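Local atomic coordinates of Iron(III) ABC transporter, periplasmic iron-compound-binding protein (Vibrio cholerae, PDB entry 5GGY), a protein that probably binds ferric hydroxamate siderophores such as the iron complex of Desferal in the periplasm and hands them to an ABC transporter for iron uptake. Residues Val20-Asp25 with Gly85-Leu90; Val101-Phe106 with Ile117-Thr122. All blocks are in the same frame, centred on the assembly; numbering follows the deposited sequence.

Interaction 1: Val20-Asp25 with Gly85-Leu90; sequences VVLNWD and GPQQDL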
loop_
_atom_site.group_PDB
_atom_site.type_symbol
_atom_site.label_atom_id
_atom_site.label_comp_id
_atom_site.label_asym_id
_atom_site.label_seq_id
_atom_site.Cartn_x
_atom_site.Cartn_y
_atom_site.Cartn_z
ATOM N N VAL A 20 12.230 -24.218 0.087
ATOM C CA VAL A 20 11.098 -25.132 0.132
ATOM C C VAL A 20 9.922 -24.425 0.796
ATOM O O VAL A 20 10.024 -23.960 1.930
ATOM C CB VAL A 20 11.428 -26.433 0.894
ATOM C CG1 VAL A 20 10.150 -27.180 1.275
ATOM C CG2 VAL A 20 12.334 -27.320 0.058
ATOM N N VAL A 21 8.809 -24.333 0.077
ATOM C CA VAL A 21 7.614 -23.691 0.607
ATOM C C VAL A 21 6.577 -24.751 0.982
ATOM O O VAL A 21 6.479 -25.794 0.331
ATOM C CB VAL A 21 7.033 -22.677 -0.408
ATOM C CG1 VAL A 21 5.608 -23.034 -0.803
ATOM C CG2 VAL A 21 7.098 -21.273 0.167
ATOM N N LEU A 22 5.820 -24.495 2.046
ATOM C CA LEU A 22 4.885 -25.493 2.563
ATOM C C LEU A 22 3.423 -25.067 2.500
ATOM O O LEU A 22 2.540 -25.822 2.899
ATOM C CB LEU A 22 5.239 -25.847 4.005
ATOM C CG LEU A 22 6.636 -26.427 4.216
ATOM C CD1 LEU A 22 6.776 -26.927 5.635
ATOM C CD2 LEU A 22 6.920 -27.538 3.218
ATOM N N ASN A 23 3.161 -23.863 2.004
ATOM C CA ASN A 23 1.787 -23.398 1.874
ATOM C C ASN A 23 1.582 -22.597 0.593
ATOM O O ASN A 23 2.535 -22.065 0.024
ATOM C CB ASN A 23 1.388 -22.565 3.091
ATOM C CG ASN A 23 0.078 -23.020 3.699
ATOM O OD1 ASN A 23 -0.285 -24.194 3.611
ATOM N ND2 ASN A 23 -0.641 -22.093 4.319
ATOM N N TRP A 24 0.333 -22.521 0.143
ATOM C CA TRP A 24 0.013 -21.880 -1.128
ATOM C C TRP A 24 0.170 -20.363 -1.090
ATOM O O TRP A 24 0.557 -19.755 -2.090
ATOM C CB TRP A 24 -1.408 -22.243 -1.555
ATOM C CG TRP A 24 -1.508 -23.624 -2.118
ATOM C CD1 TRP A 24 -0.472 -24.471 -2.396
ATOM C CD2 TRP A 24 -2.706 -24.324 -2.475
ATOM N NE1 TRP A 24 -0.952 -25.654 -2.905
ATOM C CE2 TRP A 24 -2.321 -25.589 -2.963
ATOM C CE3 TRP A 24 -4.066 -24.006 -2.430
ATOM C CZ2 TRP A 24 -3.245 -26.534 -3.403
ATOM C CZ3 TRP A 24 -4.981 -24.944 -2.869
ATOM C CH2 TRP A 24 -4.567 -26.194 -3.348
ATOM N N ASP A 25 -0.134 -19.752 0.052
ATOM C CA ASP A 25 0.003 -18.307 0.188
ATOM C C ASP A 25 1.475 -17.921 0.091
ATOM O O ASP A 25 1.835 -16.986 -0.621
ATOM C CB ASP A 25 -0.611 -17.818 1.506
ATOM C CG ASP A 25 0.026 -18.454 2.726
ATOM O OD1 ASP A 25 0.626 -19.539 2.590
ATOM O OD2 ASP A 25 -0.075 -17.865 3.824
ATOM N N GLY A 85 0.613 -21.148 9.222
ATOM C CA GLY A 85 -0.256 -21.642 10.279
ATOM C C GLY A 85 -0.520 -23.139 10.323
ATOM O O GLY A 85 -0.359 -23.755 11.376
ATOM N N PRO A 86 -0.939 -23.735 9.193
ATOM C CA PRO A 86 -1.229 -25.176 9.181
ATOM C C PRO A 86 -0.015 -26.075 9.428
ATOM O O PRO A 86 -0.195 -27.273 9.643
ATOM C CB PRO A 86 -1.777 -25.409 7.766
ATOM C CG PRO A 86 -2.289 -24.092 7.336
ATOM C CD PRO A 86 -1.356 -23.088 7.936
ATOM N N GLN A 87 1.192 -25.517 9.392
ATOM C CA GLN A 87 2.400 -26.317 9.578
ATOM C C GLN A 87 3.037 -26.107 10.950
ATOM O O GLN A 87 4.145 -26.586 11.205
ATOM C CB GLN A 87 3.429 -25.997 8.488
ATOM C CG GLN A 87 3.017 -26.408 7.086
ATOM C CD GLN A 87 2.134 -25.380 6.407
ATOM O OE1 GLN A 87 2.370 -24.176 6.510
ATOM N NE2 GLN A 87 1.104 -25.851 5.712
ATOM N N GLN A 88 2.333 -25.404 11.831
ATOM C CA GLN A 88 2.913 -24.955 13.094
ATOM C C GLN A 88 3.321 -26.103 14.018
ATOM O O GLN A 88 4.203 -25.940 14.861
ATOM C CB GLN A 88 1.939 -24.032 13.826
ATOM C CG GLN A 88 0.665 -24.705 14.310
ATOM C CD GLN A 88 -0.199 -23.773 15.138
ATOM O OE1 GLN A 88 -0.145 -23.788 16.368
ATOM N NE2 GLN A 88 -0.998 -22.951 14.466
ATOM N N ASP A 89 2.685 -27.259 13.858
ATOM C CA ASP A 89 2.989 -28.414 14.696
ATOM C C ASP A 89 4.181 -29.207 14.167
ATOM O O ASP A 89 4.641 -30.150 14.813
ATOM C CB ASP A 89 1.764 -29.326 14.812
ATOM C CG ASP A 89 0.677 -28.736 15.692
ATOM O OD1 ASP A 89 1.012 -28.011 16.652
ATOM O OD2 ASP A 89 -0.514 -28.998 15.423
ATOM N N LEU A 90 4.674 -28.819 12.995
ATOM C CA LEU A 90 5.804 -29.501 12.375
ATOM C C LEU A 90 7.057 -28.634 12.366
ATOM O O LEU A 90 8.098 -29.054 11.867
ATOM C CB LEU A 90 5.456 -29.917 10.944
ATOM C CG LEU A 90 4.482 -31.085 10.776
ATOM C CD1 LEU A 90 4.167 -31.294 9.307
ATOM C CD2 LEU A 90 5.054 -32.353 11.388
#

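Interaction 2: Val101-Phe106 with Ile117-Thr122; sequences VYLPNF and ISHFKT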
loop_
_atom_site.group_PDB
_atom_site.type_symbol
_atom_site.label_atom_id
_atom_site.label_comp_id
_atom_site.label_asym_id
_atom_site.label_seq_id
_atom_site.Cartn_x
_atom_site.Cartn_y
_atom_site.Cartn_z
ATOM N N VAL A 101 11.430 -20.356 8.386
ATOM C CA VAL A 101 10.815 -19.045 8.516
ATOM C C VAL A 101 9.304 -19.211 8.647
ATOM O O VAL A 101 8.631 -19.621 7.702
ATOM C CB VAL A 101 11.147 -18.140 7.320
ATOM C CG1 VAL A 101 10.628 -16.735 7.562
ATOM C CG2 VAL A 101 12.649 -18.123 7.072
ATOM N N TYR A 102 8.782 -18.899 9.828
ATOM C CA TYR A 102 7.378 -19.134 10.138
ATOM C C TYR A 102 6.562 -17.848 10.058
ATOM O O TYR A 102 6.649 -16.989 10.935
ATOM C CB TYR A 102 7.255 -19.769 11.525
ATOM C CG TYR A 102 5.840 -19.955 12.031
ATOM C CD1 TYR A 102 5.401 -19.292 13.169
ATOM C CD2 TYR A 102 4.947 -20.798 11.380
ATOM C CE1 TYR A 102 4.113 -19.460 13.643
ATOM C CE2 TYR A 102 3.661 -20.970 11.844
ATOM C CZ TYR A 102 3.247 -20.300 12.974
ATOM O OH TYR A 102 1.964 -20.473 13.436
ATOM N N LEU A 103 5.772 -17.726 8.995
ATOM C CA LEU A 103 4.934 -16.548 8.786
ATOM C C LEU A 103 3.458 -16.926 8.758
ATOM O O LEU A 103 2.900 -17.185 7.692
ATOM C CB LEU A 103 5.305 -15.834 7.483
ATOM C CG LEU A 103 6.786 -15.696 7.127
ATOM C CD1 LEU A 103 7.226 -16.825 6.200
ATOM C CD2 LEU A 103 7.068 -14.340 6.499
ATOM N N PRO A 104 2.817 -16.953 9.936
ATOM C CA PRO A 104 1.411 -17.348 10.042
ATOM C C PRO A 104 0.440 -16.235 9.652
ATOM O O PRO A 104 0.773 -15.053 9.733
ATOM C CB PRO A 104 1.265 -17.699 11.525
ATOM C CG PRO A 104 2.238 -16.801 12.201
ATOM C CD PRO A 104 3.414 -16.688 11.257
ATOM N N ASN A 105 -0.757 -16.629 9.232
ATOM C CA ASN A 105 -1.796 -15.684 8.849
ATOM C C ASN A 105 -3.181 -16.303 9.034
ATOM O O ASN A 105 -3.303 -17.467 9.421
ATOM C CB ASN A 105 -1.600 -15.240 7.396
ATOM C CG ASN A 105 -2.347 -13.956 7.067
ATOM O OD1 ASN A 105 -3.171 -13.485 7.852
ATOM N ND2 ASN A 105 -2.070 -13.392 5.896
ATOM N N PHE A 106 -4.214 -15.503 8.773
ATOM C CA PHE A 106 -5.603 -15.957 8.776
ATOM C C PHE A 106 -6.030 -16.506 10.131
ATOM O O PHE A 106 -6.882 -17.391 10.216
ATOM C CB PHE A 106 -5.818 -17.007 7.681
ATOM C CG PHE A 106 -5.418 -16.534 6.314
ATOM C CD1 PHE A 106 -6.279 -15.753 5.562
ATOM C CD2 PHE A 106 -4.177 -16.856 5.784
ATOM C CE1 PHE A 106 -5.911 -15.305 4.305
ATOM C CE2 PHE A 106 -3.807 -16.409 4.531
ATOM C CZ PHE A 106 -4.672 -15.631 3.795
ATOM N N ILE A 117 0.342 -8.582 3.161
ATOM C CA ILE A 117 1.168 -7.496 2.652
ATOM C C ILE A 117 2.459 -7.371 3.451
ATOM O O ILE A 117 3.535 -7.175 2.893
ATOM C CB ILE A 117 0.411 -6.147 2.695
ATOM C CG1 ILE A 117 -0.722 -6.144 1.675
ATOM C CG2 ILE A 117 1.361 -4.993 2.435
ATOM C CD1 ILE A 117 -1.536 -4.873 1.683
ATOM N N SER A 118 2.343 -7.504 4.765
ATOM C CA SER A 118 3.494 -7.395 5.649
ATOM C C SER A 118 4.468 -8.549 5.430
ATOM O O SER A 118 5.683 -8.348 5.406
ATOM C CB SER A 118 3.046 -7.352 7.112
ATOM O OG SER A 118 4.159 -7.163 7.971
ATOM N N HIS A 119 3.931 -9.754 5.262
ATOM C CA HIS A 119 4.758 -10.928 5.002
ATOM C C HIS A 119 5.471 -10.805 3.660
ATOM O O HIS A 119 6.622 -11.216 3.518
ATOM C CB HIS A 119 3.916 -12.204 5.036
ATOM C CG HIS A 119 3.498 -12.615 6.414
ATOM N ND1 HIS A 119 3.893 -11.934 7.544
ATOM C CD2 HIS A 119 2.721 -13.637 6.843
ATOM C CE1 HIS A 119 3.378 -12.517 8.611
ATOM N NE2 HIS A 119 2.662 -13.554 8.213
ATOM N N PHE A 120 4.772 -10.239 2.681
ATOM C CA PHE A 120 5.320 -10.031 1.347
ATOM C C PHE A 120 6.548 -9.134 1.403
ATOM O O PHE A 120 7.526 -9.351 0.686
ATOM C CB PHE A 120 4.250 -9.430 0.437
ATOM C CG PHE A 120 4.677 -9.260 -0.994
ATOM C CD1 PHE A 120 4.928 -10.360 -1.798
ATOM C CD2 PHE A 120 4.783 -7.994 -1.545
ATOM C CE1 PHE A 120 5.300 -10.197 -3.119
ATOM C CE2 PHE A 120 5.153 -7.824 -2.861
ATOM C CZ PHE A 120 5.413 -8.922 -3.651
ATOM N N LYS A 121 6.496 -8.134 2.274
ATOM C CA LYS A 121 7.610 -7.211 2.440
ATOM C C LYS A 121 8.793 -7.849 3.161
ATOM O O LYS A 121 9.933 -7.721 2.722
ATOM C CB LYS A 121 7.150 -5.973 3.201
ATOM C CG LYS A 121 6.126 -5.144 2.470
ATOM C CD LYS A 121 5.611 -4.050 3.365
ATOM C CE LYS A 121 4.735 -3.087 2.601
ATOM N NZ LYS A 121 4.167 -2.081 3.528
ATOM N N THR A 122 8.510 -8.524 4.271
ATOM C CA THR A 122 9.547 -9.175 5.067
ATOM C C THR A 122 10.299 -10.228 4.259
ATOM O O THR A 122 11.519 -10.349 4.365
ATOM C CB THR A 122 8.959 -9.829 6.330
ATOM O OG1 THR A 122 7.909 -10.726 5.955
ATOM C CG2 THR A 122 8.405 -8.771 7.270
#

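Interaction 1: Val20-Asp25 with Gly85-Leu90
Q87 lays its side chain against L22 and N23, reaching from the 3-10 turn 85-87 to the loop where strand 19-21 gives way to helix 24-32. Its CG stands anti to its own carbonyl carbon (chi1 -66°) and the chain then bends at chi2 (84°), which turns the terminal amide toward N23. The methylene part passes the root of L22 at a slant, Q87 CG lying 3.8 Å from L22 CB. Farther along, Q87 NE2 donates to N23 OD1 over 3.0 Å. The two amide planes are steeply inclined, 65° apart, so this is no coplanar amide pair: the donor sits above the N23 carbonyl plane and not on a lone pair. Q87 NE2 also comes within 3.2 Å of L22 O, but the angle is too poor for a hydrogen bond. The other end of the N23 amide touches P86: P86 CD lies 3.8 Å from N23 ND2, the two side chains crossing at about a right angle. N23 ND2 further makes a weak bond to D25 OD1 in the first turn of the helix. Both polar ends of the Q87 amide have partners outside the pair: NE2 gives to R65 O and OE1 accepts from A84 N, which together fix the rotation of the buried amide. Beside the amides L22 packs on I81 of strand 80-83 and I73 of helix 70-75, so the contact joins the C-terminal ends of the neighbouring parallel strands 19-21 and 80-83, with helix 70-75 against L22.

Interaction 2: Val101-Phe106 with Ile117-Thr122
With its CG turned away from its own carbonyl carbon (chi1 -73°), H119 sends its imidazole out from helix 112-126 toward the chain that follows strand 100-102. The leucine and histidine point past each other from the two sides of the contact. The backbone of L103 sets CB over one face of the H119 ring, a CH-pi contact 3.6 Å from the centroid and 20° off the ring normal. The first torsion of L103 then helps direct its branch along the helix, CD2 lying 4.0 Å from H119 CG and 3.8 Å from T122 OG1. That hydroxyl donates back to H119 O over 2.8 Å. At the edge of the imidazole H119 NE2 donates to P104 O, 2.9 Å away and nearly straight at 162°. The acceptor lies close to the imidazole plane, although the donor stands above the plane of the P104 carbonyl. L103 also packs on L26 of helix 24-32, while K121 NZ forms a salt bridge with E54 of the second subunit. Helix 112-126 thus packs beside the chain leaving edge strand 100-102 of a three-stranded parallel sheet in one alpha/beta lobe, backed by helix 130-154, whose length is consistent with the lobe-linking helix of FhuD-type binding proteins.

How the interactions relate
Interactions 1 and 2 follow one another along the chain, their centres about 12 Å apart, and both reach the parallel sheet 19-21, 80-83, 100-102. Central strand 80-83 runs on into 85-90, and outer strand 100-102 into 103-106, so both contacts involve chain leaving the C-terminal ends of the strands. They meet directly by packing: Q88 CB lies 3.6 Å from Y102 OH, and D25 OD2 is 4.1 Å from F106 CE2. Helix 24-32 is shared, beginning in interaction 1 and offering L26 and Q29 to L103 and H119 of interaction 2. The siderophore is expected to bind between the two lobes, as in relatives; both contacts lie in one of them.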